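F-actin-capping protein subunit alpha (Plasmodium berghei, PDB 7A0H) probably caps the fast-growing barbed ends of actin filaments, working as an asymmetric homodimer in the malaria parasite. Local coordinates at residues A[151-163]-A[174-186]. Numbering follows the deposited sequence. Where two conformers were deposited one is given.
Sequences KHGLNVKCASSVY and FLLICCDRYYLKN
Segments 151-163 and 174-186 pair along the two arms of an antiparallel beta hairpin at one edge of the five-stranded sheet of the capping-protein fold. Five hydrogen-bonded pairs, from Asn155-Tyr182 to Tyr163-Phe174, join the backbones; centrally, Cys178 N donates to Ala159 O at 2.6 Å. Cys158 and Cys179, each modelled in two conformers, form a non-hydrogen-bonded pair; in one, Cys158 SG and Cys179 SG are 3.1 Å apart, too far for a bond, so their state is doubtful here, although a disulfide between them has been observed. On the same face, Val162 CG2 packs alongside Leu175 CG at 3.9 Å. On the other, Tyr163 and Phe174 run side by side: Phe174 CG anti to the backbone N (chi1 -176°) and Tyr163 CG beside its own (chi1 -52°) set Tyr163 CD2 in plane at the Phe174 ring edge, 3.9 Å from Phe174 CD2. The Lys157 side chain crosses that of Tyr182 at about a right angle, with Lys157 CD 3.8 Å from Tyr182 CE2. Asp180 OD1 forms a salt bridge with Arg193 NH1 of adjoining strand 187-200. Helix 112-131 covers the Val162 face through Leu124, strand 66-70 meets the Tyr163 face through Ile69, and Pro285 of the second subunit packs on Cys179.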
loop_
_atom_site.group_PDB
_atom_site.type_symbol
_atom_site.label_atom_id
_atom_site.label_comp_id
_atom_site.label_asym_id
_atom_site.label_seq_id
_atom_site.Cartn_x
_atom_site.Cartn_y
_atom_site.Cartn_z
ATOM N N LYS A 151 1.164 23.912 15.222
ATOM C CA LYS A 151 0.909 22.663 14.524
ATOM C C LYS A 151 -0.052 22.841 13.362
ATOM O O LYS A 151 0.177 22.307 12.272
ATOM C CB LYS A 151 0.356 21.630 15.508
ATOM C CG LYS A 151 1.388 21.179 16.513
ATOM C CD LYS A 151 0.918 20.057 17.389
ATOM C CE LYS A 151 0.170 20.590 18.541
ATOM N NZ LYS A 151 0.979 21.558 19.303
ATOM N N HIS A 152 -1.149 23.568 13.580
ATOM C CA HIS A 152 -2.145 23.763 12.530
ATOM C C HIS A 152 -1.486 24.339 11.284
ATOM O O HIS A 152 -0.639 25.231 11.354
ATOM C CB HIS A 152 -3.274 24.697 13.011
ATOM C CG HIS A 152 -4.371 24.908 12.002
ATOM N ND1 HIS A 152 -4.642 26.135 11.434
ATOM C CD2 HIS A 152 -5.272 24.047 11.472
ATOM C CE1 HIS A 152 -5.652 26.019 10.590
ATOM N NE2 HIS A 152 -6.053 24.761 10.596
ATOM N N GLY A 153 -1.862 23.798 10.132
ATOM C CA GLY A 153 -1.422 24.318 8.861
ATOM C C GLY A 153 -0.645 23.302 8.048
ATOM O O GLY A 153 -0.235 22.244 8.530
ATOM N N LEU A 154 -0.447 23.678 6.792
ATOM C CA LEU A 154 0.222 22.889 5.780
ATOM C C LEU A 154 1.509 23.595 5.368
ATOM O O LEU A 154 1.613 24.829 5.387
ATOM C CB LEU A 154 -0.658 22.705 4.526
ATOM C CG LEU A 154 -1.536 21.478 4.249
ATOM C CD1 LEU A 154 -2.320 21.730 2.911
ATOM C CD2 LEU A 154 -0.714 20.207 4.184
ATOM N N ASN A 155 2.493 22.793 5.023
ATOM C CA ASN A 155 3.697 23.245 4.352
ATOM C C ASN A 155 3.587 22.657 2.957
ATOM O O ASN A 155 3.303 21.467 2.813
ATOM C CB ASN A 155 4.932 22.775 5.113
ATOM C CG ASN A 155 6.200 23.360 4.571
ATOM O OD1 ASN A 155 6.270 24.540 4.237
ATOM N ND2 ASN A 155 7.229 22.529 4.483
ATOM N N VAL A 156 3.715 23.492 1.937
ATOM C CA VAL A 156 3.598 23.042 0.553
ATOM C C VAL A 156 4.862 23.455 -0.209
ATOM O O VAL A 156 5.305 24.599 -0.093
ATOM C CB VAL A 156 2.312 23.595 -0.095
ATOM C CG1 VAL A 156 2.260 25.091 0.041
ATOM C CG2 VAL A 156 2.221 23.153 -1.553
ATOM N N LYS A 157 5.469 22.495 -0.938
ATOM C CA LYS A 157 6.676 22.756 -1.731
ATOM C C LYS A 157 6.351 22.537 -3.200
ATOM O O LYS A 157 5.853 21.455 -3.560
ATOM C CB LYS A 157 7.854 21.853 -1.312
ATOM C CG LYS A 157 8.332 22.039 0.169
ATOM C CD LYS A 157 9.505 21.094 0.537
ATOM C CE LYS A 157 10.127 21.461 1.894
ATOM N NZ LYS A 157 10.888 22.769 1.906
ATOM N N CYS A 158 6.643 23.556 -4.033
ATOM C CA CYS A 158 6.224 23.610 -5.432
ATOM C C CYS A 158 7.455 23.858 -6.284
ATOM O O CYS A 158 8.359 24.619 -5.908
ATOM C CB CYS A 158 5.182 24.726 -5.712
ATOM S SG CYS A 158 4.513 24.747 -7.465
ATOM N N ALA A 159 7.491 23.221 -7.439
ATOM C CA ALA A 159 8.585 23.517 -8.351
ATOM C C ALA A 159 8.124 23.208 -9.760
ATOM O O ALA A 159 7.254 22.333 -9.975
ATOM C CB ALA A 159 9.872 22.733 -7.949
ATOM N N SER A 160 8.697 23.952 -10.710
ATOM C CA SER A 160 8.419 23.745 -12.123
ATOM C C SER A 160 9.688 24.065 -12.904
ATOM O O SER A 160 10.442 24.974 -12.526
ATOM C CB SER A 160 7.299 24.678 -12.672
ATOM O OG SER A 160 7.611 26.087 -12.396
ATOM N N SER A 161 9.812 23.452 -14.087
ATOM C CA SER A 161 11.064 23.597 -14.801
ATOM C C SER A 161 10.801 23.263 -16.232
ATOM O O SER A 161 9.919 22.468 -16.490
ATOM C CB SER A 161 12.137 22.607 -14.221
ATOM O OG SER A 161 13.313 22.784 -14.966
ATOM N N VAL A 162 11.590 23.785 -17.163
ATOM C CA VAL A 162 11.502 23.294 -18.535
ATOM C C VAL A 162 12.908 22.921 -19.013
ATOM O O VAL A 162 13.854 23.724 -18.874
ATOM C CB VAL A 162 10.847 24.305 -19.521
ATOM C CG1 VAL A 162 10.710 23.623 -20.864
ATOM C CG2 VAL A 162 9.325 24.719 -19.133
ATOM N N TYR A 163 13.023 21.730 -19.634
ATOM C CA TYR A 163 14.290 21.182 -20.104
ATOM C C TYR A 163 14.307 21.025 -21.618
ATOM O O TYR A 163 13.317 20.593 -22.216
ATOM C CB TYR A 163 14.608 19.733 -19.489
ATOM C CG TYR A 163 14.517 19.669 -17.999
ATOM C CD1 TYR A 163 15.658 19.879 -17.192
ATOM C CD2 TYR A 163 13.307 19.486 -17.391
ATOM C CE1 TYR A 163 15.578 19.905 -15.810
ATOM C CE2 TYR A 163 13.209 19.449 -15.988
ATOM C CZ TYR A 163 14.324 19.647 -15.201
ATOM O OH TYR A 163 14.211 19.645 -13.803
ATOM N N PHE A 174 10.622 19.306 -22.386
ATOM C CA PHE A 174 10.021 18.560 -21.318
ATOM C C PHE A 174 9.665 19.572 -20.274
ATOM O O PHE A 174 10.550 20.307 -19.809
ATOM C CB PHE A 174 10.969 17.533 -20.785
ATOM C CG PHE A 174 10.358 16.622 -19.712
ATOM C CD1 PHE A 174 9.449 15.656 -20.078
ATOM C CD2 PHE A 174 10.702 16.751 -18.364
ATOM C CE1 PHE A 174 8.892 14.785 -19.133
ATOM C CE2 PHE A 174 10.160 15.868 -17.376
ATOM C CZ PHE A 174 9.278 14.887 -17.761
ATOM N N LEU A 175 8.358 19.659 -19.986
ATOM C CA LEU A 175 7.791 20.672 -19.091
ATOM C C LEU A 175 7.264 19.915 -17.910
ATOM O O LEU A 175 6.565 18.897 -18.098
ATOM C CB LEU A 175 6.620 21.477 -19.724
ATOM C CG LEU A 175 6.843 22.349 -20.975
ATOM C CD1 LEU A 175 6.741 21.459 -22.188
ATOM C CD2 LEU A 175 5.888 23.579 -21.085
ATOM N N LEU A 176 7.506 20.457 -16.723
ATOM C CA LEU A 176 7.265 19.701 -15.494
ATOM C C LEU A 176 6.868 20.598 -14.331
ATOM O O LEU A 176 7.519 21.641 -14.036
ATOM C CB LEU A 176 8.539 18.942 -15.092
ATOM C CG LEU A 176 8.577 18.090 -13.788
ATOM C CD1 LEU A 176 7.628 16.911 -13.902
ATOM C CD2 LEU A 176 10.067 17.573 -13.579
ATOM N N ILE A 177 5.775 20.183 -13.685
ATOM C CA ILE A 177 5.292 20.850 -12.469
ATOM C C ILE A 177 5.275 19.835 -11.303
ATOM O O ILE A 177 4.723 18.736 -11.452
ATOM C CB ILE A 177 3.884 21.433 -12.625
ATOM C CG1 ILE A 177 3.799 22.382 -13.820
ATOM C CG2 ILE A 177 3.494 22.199 -11.323
ATOM C CD1 ILE A 177 2.223 22.901 -14.149
ATOM N N CYS A 178 5.717 20.305 -10.155
ATOM C CA CYS A 178 5.751 19.448 -8.950
ATOM C C CYS A 178 5.196 20.161 -7.746
ATOM O O CYS A 178 5.603 21.315 -7.432
ATOM C CB CYS A 178 7.238 19.052 -8.580
ATOM S SG CYS A 178 8.130 18.357 -9.897
ATOM N N CYS A 179 4.292 19.485 -7.019
ATOM C CA CYS A 179 3.896 19.986 -5.697
ATOM C C CYS A 179 3.859 18.814 -4.713
ATOM O O CYS A 179 3.400 17.709 -5.029
ATOM C CB CYS A 179 2.531 20.780 -5.705
ATOM S SG CYS A 179 2.538 22.515 -6.509
ATOM N N ASP A 180 4.357 19.092 -3.517
ATOM C CA ASP A 180 4.464 18.163 -2.409
ATOM C C ASP A 180 3.892 18.859 -1.185
ATOM O O ASP A 180 4.253 20.013 -0.886
ATOM C CB ASP A 180 5.926 17.749 -2.132
ATOM C CG ASP A 180 6.488 16.798 -3.196
ATOM O OD1 ASP A 180 5.869 15.818 -3.660
ATOM O OD2 ASP A 180 7.603 17.075 -3.581
ATOM N N ARG A 181 2.997 18.178 -0.498
ATOM C CA ARG A 181 2.287 18.705 0.661
ATOM C C ARG A 181 2.737 17.939 1.901
ATOM O O ARG A 181 2.920 16.727 1.852
ATOM C CB ARG A 181 0.790 18.541 0.411
ATOM C CG ARG A 181 0.276 19.412 -0.819
ATOM C CD ARG A 181 -1.254 19.200 -1.224
ATOM N NE ARG A 181 -2.116 19.352 -0.064
ATOM C CZ ARG A 181 -2.694 18.343 0.579
ATOM N NH1 ARG A 181 -2.565 17.100 0.151
ATOM N NH2 ARG A 181 -3.408 18.591 1.660
ATOM N N TYR A 182 2.944 18.662 2.996
ATOM C CA TYR A 182 3.441 18.142 4.244
ATOM C C TYR A 182 2.470 18.497 5.347
ATOM O O TYR A 182 2.084 19.664 5.491
ATOM C CB TYR A 182 4.846 18.715 4.564
ATOM C CG TYR A 182 5.833 18.257 3.533
ATOM C CD1 TYR A 182 6.561 17.066 3.709
ATOM C CD2 TYR A 182 5.966 18.951 2.333
ATOM C CE1 TYR A 182 7.428 16.614 2.746
ATOM C CE2 TYR A 182 6.823 18.511 1.349
ATOM C CZ TYR A 182 7.536 17.336 1.546
ATOM O OH TYR A 182 8.356 16.917 0.543
ATOM N N TYR A 183 2.087 17.493 6.124
ATOM C CA TYR A 183 1.307 17.715 7.330
ATOM C C TYR A 183 2.233 17.996 8.490
ATOM O O TYR A 183 3.355 17.491 8.556
ATOM C CB TYR A 183 0.387 16.545 7.621
ATOM C CG TYR A 183 -0.764 16.395 6.624
ATOM C CD1 TYR A 183 -1.208 17.473 5.829
ATOM C CD2 TYR A 183 -1.416 15.173 6.472
ATOM C CE1 TYR A 183 -2.282 17.307 4.907
ATOM C CE2 TYR A 183 -2.471 15.003 5.578
ATOM C CZ TYR A 183 -2.897 16.055 4.794
ATOM O OH TYR A 183 -3.940 15.823 3.915
ATOM N N LEU A 184 1.734 18.796 9.423
ATOM C CA LEU A 184 2.601 19.247 10.504
ATOM C C LEU A 184 3.694 19.997 9.763
ATOM O O LEU A 184 3.407 21.028 9.139
ATOM C CB LEU A 184 3.067 18.080 11.348
ATOM C CG LEU A 184 1.814 17.461 11.999
ATOM C CD1 LEU A 184 2.089 16.150 12.758
ATOM C CD2 LEU A 184 1.134 18.481 12.914
ATOM N N LYS A 185 4.926 19.494 9.769
ATOM C CA LYS A 185 5.933 20.135 8.927
ATOM C C LYS A 185 6.714 19.125 8.101
ATOM O O LYS A 185 7.200 19.463 7.015
ATOM C CB LYS A 185 6.879 20.999 9.769
ATOM C CG LYS A 185 6.236 22.317 10.313
ATOM C CD LYS A 185 5.689 23.348 9.259
ATOM C CE LYS A 185 6.806 24.148 8.539
ATOM N NZ LYS A 185 6.308 25.098 7.487
ATOM N N ASN A 186 6.834 17.886 8.588
ATOM C CA ASN A 186 7.655 16.911 7.888
ATOM C C ASN A 186 6.982 15.577 7.591
ATOM O O ASN A 186 7.642 14.682 7.050
ATOM C CB ASN A 186 8.933 16.677 8.710
ATOM C CG ASN A 186 8.649 16.070 10.081
ATOM O OD1 ASN A 186 7.529 16.141 10.604
ATOM N ND2 ASN A 186 9.687 15.500 10.692
#